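Local coordinates for glutamate ABC superfamily ATP binding cassette transporter, binding protein (Enterococcus faecium DO, PDB 5EYF), which probably captures L-glutamate outside the cell and delivers it to an ATP-binding cassette transporter for uptake, at residues G40-I45 with I83-I88; D97-Y102 with Y200-N205. All coordinates share one frame; numbering follows the deposited sequence.

Interaction 1 (G40-I45 with I83-I88); sequences GFDVDI and IATMTI. With GLU (glutamic acid), chain E.
A carboxylate from the first turn of a helix, D42, grips the backbone of a loop at T85, a residue with positive phi whose own side chain holds the ligand. D42 OD2 accepts T85 N at 3.0 Å, on its syn side and 22° out of the carboxylate plane, with a bent N-H...O angle of 148°. D42 OD2 also accepts from a water 2.8 Å away, which donates to I83 O as well and so bridges D42 OD2 and I83 O, two acceptors that cannot bond to each other directly. D42 OD1 is held separately, by the hydroxyl of Y102. I83 slides past D42 in the opposite direction: its extended side chain, CG1 anti to the backbone N (chi1 -169°), brings CD1 to 3.5 Å from D42 O and to 3.6 Å from I45 CG2, with I45 crossing it at about a right angle. Beyond this hold the loop turns to the bound glutamate. T85 CG2 packs against D42 OD2, whereas T85 OG1 donates to the ligand's side-chain oxygen OE1 at 2.8 Å. T85 O takes a proton from the ligand's amino N at 2.8 Å, and T87 OG1 takes another from that N. T87 N donates to the ligand's O at 2.9 Å; T87 OG1 also pairs with E198. K22, S67, R70, R92 and D174 also hydrogen-bond the ligand. D42 is thus a second-shell residue: with both oxygens engaged, its carboxylate is held in place, and its hold on T85 N helps set the peptide that presents T85 to glutamate. Its place at the start of the helix would probably stabilise its negative charge.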
# COMPACT_ATOMS: atom_id res chain seq x y z
N GLY B 40 -7.56 18.84 7.99
CA GLY B 40 -6.79 17.62 7.82
C GLY B 40 -6.59 17.28 6.36
O GLY B 40 -7.12 17.91 5.46
N PHE B 41 -5.78 16.24 6.14
CA PHE B 41 -5.51 15.75 4.80
C PHE B 41 -6.79 15.34 4.08
O PHE B 41 -6.97 15.65 2.89
CB PHE B 41 -4.53 14.57 4.89
CG PHE B 41 -4.19 13.91 3.59
CD1 PHE B 41 -3.27 14.51 2.72
CD2 PHE B 41 -4.72 12.67 3.25
CE1 PHE B 41 -2.93 13.90 1.53
CE2 PHE B 41 -4.36 12.05 2.07
CZ PHE B 41 -3.47 12.66 1.20
N ASP B 42 -7.65 14.55 4.74
CA ASP B 42 -8.90 14.14 4.08
C ASP B 42 -9.75 15.35 3.71
O ASP B 42 -10.34 15.40 2.63
CB ASP B 42 -9.74 13.24 5.00
CG ASP B 42 -9.24 11.81 5.09
OD1 ASP B 42 -8.47 11.34 4.21
OD2 ASP B 42 -9.68 11.15 6.08
N VAL B 43 -9.84 16.33 4.63
CA VAL B 43 -10.58 17.57 4.36
C VAL B 43 -9.98 18.30 3.15
O VAL B 43 -10.72 18.78 2.28
CB VAL B 43 -10.57 18.46 5.61
CG1 VAL B 43 -11.14 19.86 5.29
CG2 VAL B 43 -11.38 17.81 6.72
N ASP B 44 -8.66 18.40 3.09
CA ASP B 44 -8.05 19.14 1.98
C ASP B 44 -8.21 18.42 0.64
O ASP B 44 -8.40 19.06 -0.41
CB ASP B 44 -6.57 19.41 2.26
CG ASP B 44 -6.36 20.56 3.25
OD1 ASP B 44 -7.36 21.20 3.67
OD2 ASP B 44 -5.20 20.82 3.61
N ILE B 45 -8.08 17.10 0.65
CA ILE B 45 -8.36 16.33 -0.56
C ILE B 45 -9.80 16.55 -1.01
O ILE B 45 -10.08 16.73 -2.20
CB ILE B 45 -8.03 14.83 -0.32
CG1 ILE B 45 -6.49 14.59 -0.12
CG2 ILE B 45 -8.53 13.98 -1.45
CD1 ILE B 45 -5.67 14.75 -1.40
N ILE B 83 -14.85 10.44 3.02
CA ILE B 83 -13.39 10.53 2.99
C ILE B 83 -12.95 10.63 4.45
O ILE B 83 -12.97 11.71 5.06
CB ILE B 83 -12.86 11.66 2.08
CG1 ILE B 83 -11.34 11.50 1.90
CG2 ILE B 83 -13.25 13.08 2.52
CD1 ILE B 83 -10.81 12.46 0.83
N ALA B 84 -12.59 9.50 5.03
CA ALA B 84 -12.51 9.40 6.49
C ALA B 84 -11.65 8.20 6.84
O ALA B 84 -12.17 7.21 7.36
CB ALA B 84 -13.91 9.28 7.13
N THR B 85 -10.36 8.26 6.51
CA THR B 85 -9.36 7.20 6.79
C THR B 85 -9.93 5.80 6.56
O THR B 85 -9.77 4.90 7.38
CB THR B 85 -8.80 7.33 8.23
OG1 THR B 85 -9.84 7.15 9.22
CG2 THR B 85 -8.16 8.70 8.42
N MSE B 86 -10.58 5.62 5.42
CA MSE B 86 -11.34 4.39 5.18
C MSE B 86 -10.65 3.40 4.26
O MSE B 86 -10.46 3.69 3.08
CB MSE B 86 -12.70 4.72 4.59
CG MSE B 86 -13.64 3.51 4.59
SE MSE B 86 -15.40 4.16 4.07
CE MSE B 86 -16.34 2.48 4.01
N THR B 87 -10.28 2.24 4.78
CA THR B 87 -9.58 1.26 3.98
C THR B 87 -10.52 0.58 2.99
O THR B 87 -11.68 0.24 3.32
CB THR B 87 -8.96 0.21 4.90
OG1 THR B 87 -8.05 0.88 5.78
CG2 THR B 87 -8.21 -0.88 4.12
N ILE B 88 -10.01 0.37 1.78
CA ILE B 88 -10.70 -0.41 0.75
C ILE B 88 -10.58 -1.88 1.10
O ILE B 88 -9.47 -2.43 1.22
CB ILE B 88 -10.08 -0.14 -0.63
CG1 ILE B 88 -10.20 1.35 -0.97
CG2 ILE B 88 -10.79 -0.95 -1.70
CD1 ILE B 88 -9.58 1.69 -2.29
N GLU E . -8.41 2.57 8.04
CA GLU E . -9.01 1.62 8.98
C GLU E . -10.45 1.31 8.58
O GLU E . -10.97 1.85 7.60
CB GLU E . -8.96 2.14 10.43
CG GLU E . -9.40 3.59 10.61
CD GLU E . -10.90 3.82 10.48
OE1 GLU E . -11.28 4.93 10.09
OE2 GLU E . -11.72 2.94 10.85
OXT GLU E . -11.12 0.48 9.23
O HOH W 1 -11.71 12.44 7.56

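Interaction 2 (D97-Y102 with Y200-N205); sequences DFSDVY and YGIAIN
Y102 turns a ring edge, not a face, toward the backbone of G201: G201 C lies near the ring plane, 3.6 Å from Y102 CE2, and so does a water that donates to both Y102 OH and G201 O. CE2 of Y102 also meets Y200 CB at 3.6 Å and, further along, CG1 of I202, while Y102 OH, which is engaged by D42, approaches the Y200 ring obliquely. The F98 ring likewise has G201 C at its edge, and its CE1 reaches the CB of A203 at 3.9 Å. Y200 leads its own ring away, against F103, with its hydroxyl on D174. The backbones of the two segments form an antiparallel ladder. D97 and I204 form a hydrogen-bonded pair, with D97 N to I204 O and I204 N to D97 O both 2.8 Å, and F98 faces A203 as a non-hydrogen-bonded pair. S99 N continues the ladder to I202 O, but the return bond, from I202 N, ends on a side chain: S99 OG, staggered between its own backbone N and carbonyl carbon (chi1 71°), accepts I202 N at 2.9 Å and donates to D100 O. Y102 N then picks up Y200 O at 2.9 Å. At the other end a water links D97 OD2 to N205 O, and D97 OD1 pairs with K206. A backbone bond from A203 to I82 sets 200-205 between strands 81-82 and 96-98, and G201 extends the pairing to M86 in the following loop. This is consistent with the 2-1-3-n-4 sheet order of type II periplasmic binding proteins, where the crossover strand re-enters this lobe.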
# COMPACT_ATOMS: atom_id res chain seq x y z
N ASP B 97 -19.06 1.70 -3.42
CA ASP B 97 -18.01 1.77 -4.41
C ASP B 97 -16.88 2.62 -3.84
O ASP B 97 -17.11 3.48 -2.98
CB ASP B 97 -18.51 2.38 -5.72
CG ASP B 97 -19.37 1.44 -6.53
OD1 ASP B 97 -19.35 0.20 -6.28
OD2 ASP B 97 -20.06 1.95 -7.46
N PHE B 98 -15.67 2.38 -4.31
CA PHE B 98 -14.52 3.16 -3.85
C PHE B 98 -13.82 3.84 -5.02
O PHE B 98 -13.66 3.25 -6.10
CB PHE B 98 -13.48 2.27 -3.16
CG PHE B 98 -13.83 1.88 -1.74
CD1 PHE B 98 -13.66 2.78 -0.71
CD2 PHE B 98 -14.22 0.58 -1.43
CE1 PHE B 98 -13.92 2.43 0.61
CE2 PHE B 98 -14.48 0.20 -0.11
CZ PHE B 98 -14.33 1.13 0.91
N SER B 99 -13.34 5.06 -4.77
CA SER B 99 -12.39 5.71 -5.67
C SER B 99 -11.06 4.94 -5.71
O SER B 99 -10.79 4.02 -4.92
CB SER B 99 -12.08 7.13 -5.23
OG SER B 99 -11.28 7.13 -4.04
N ASP B 100 -10.20 5.41 -6.60
CA ASP B 100 -8.78 5.07 -6.54
C ASP B 100 -8.21 5.39 -5.16
O ASP B 100 -8.66 6.31 -4.45
CB ASP B 100 -8.01 5.86 -7.61
CG ASP B 100 -8.40 5.47 -9.02
OD1 ASP B 100 -8.82 4.32 -9.24
OD2 ASP B 100 -8.21 6.29 -9.92
N VAL B 101 -7.17 4.63 -4.79
CA VAL B 101 -6.48 4.81 -3.51
C VAL B 101 -5.85 6.20 -3.47
O VAL B 101 -5.21 6.64 -4.43
CB VAL B 101 -5.43 3.71 -3.34
CG1 VAL B 101 -4.50 3.95 -2.11
CG2 VAL B 101 -6.11 2.35 -3.20
N TYR B 102 -6.02 6.90 -2.35
CA TYR B 102 -5.38 8.21 -2.22
C TYR B 102 -4.40 8.31 -1.03
O TYR B 102 -3.76 9.37 -0.87
CB TYR B 102 -6.45 9.34 -2.14
CG TYR B 102 -7.21 9.35 -0.84
CD1 TYR B 102 -6.81 10.20 0.20
CD2 TYR B 102 -8.28 8.47 -0.60
CE1 TYR B 102 -7.44 10.18 1.42
CE2 TYR B 102 -8.93 8.45 0.64
CZ TYR B 102 -8.49 9.28 1.64
OH TYR B 102 -9.08 9.22 2.89
N TYR B 200 -6.36 3.77 1.64
CA TYR B 200 -7.59 4.53 1.82
C TYR B 200 -8.23 4.85 0.48
O TYR B 200 -7.55 5.24 -0.48
CB TYR B 200 -7.31 5.85 2.52
CG TYR B 200 -6.79 5.79 3.93
CD1 TYR B 200 -6.77 4.60 4.66
CD2 TYR B 200 -6.35 6.96 4.55
CE1 TYR B 200 -6.29 4.59 5.96
CE2 TYR B 200 -5.88 6.96 5.84
CZ TYR B 200 -5.85 5.77 6.54
OH TYR B 200 -5.38 5.80 7.85
N GLY B 201 -9.56 4.72 0.44
CA GLY B 201 -10.34 5.15 -0.71
C GLY B 201 -11.47 6.05 -0.27
O GLY B 201 -11.81 6.14 0.92
N ILE B 202 -12.03 6.77 -1.24
CA ILE B 202 -13.24 7.56 -1.03
C ILE B 202 -14.43 6.67 -1.33
O ILE B 202 -14.53 6.11 -2.42
CB ILE B 202 -13.25 8.81 -1.93
CG1 ILE B 202 -12.08 9.70 -1.54
CG2 ILE B 202 -14.62 9.57 -1.86
CD1 ILE B 202 -11.79 10.81 -2.61
N ALA B 203 -15.35 6.53 -0.36
CA ALA B 203 -16.49 5.66 -0.56
C ALA B 203 -17.68 6.45 -1.08
O ALA B 203 -17.99 7.53 -0.58
CB ALA B 203 -16.85 4.96 0.75
N ILE B 204 -18.35 5.87 -2.07
CA ILE B 204 -19.51 6.45 -2.72
C ILE B 204 -20.61 5.39 -2.76
O ILE B 204 -20.33 4.19 -2.90
CB ILE B 204 -19.12 6.98 -4.13
CG1 ILE B 204 -18.08 8.11 -3.97
CG2 ILE B 204 -20.35 7.39 -4.97
CD1 ILE B 204 -17.50 8.62 -5.26
N ASN B 205 -21.86 5.80 -2.55
CA ASN B 205 -22.92 4.80 -2.54
C ASN B 205 -23.00 4.10 -3.89
O ASN B 205 -22.62 4.66 -4.93
CB ASN B 205 -24.27 5.44 -2.20
CG ASN B 205 -25.30 4.44 -1.75
OD1 ASN B 205 -24.97 3.31 -1.38
ND2 ASN B 205 -26.57 4.84 -1.78
O HOH W 2 -21.50 4.34 -7.34
O HOH W 3 -11.29 7.55 3.29

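Overall arrangement
Interactions 1 and 2 sit in the same lobe with centres 10 Å apart, and they touch directly. The hydrogen bond between D42 OD1 of interaction 1 and Y102 OH of interaction 2 spans 2.6 Å, and F41 CE2 packs 3.6 Å from Y102 CD1. The bond between M86 O and G201 N, 3.0 Å long, ties the ligand loop to the strand of 200-205. The glutamate pocket draws on both: 83-88 contributes direct ligand bonds, while the side chain of Y200 comes within about 4 Å of the ligand. Y102 therefore couples the helix start one shell away from the pocket to the strands that lead toward the hinge.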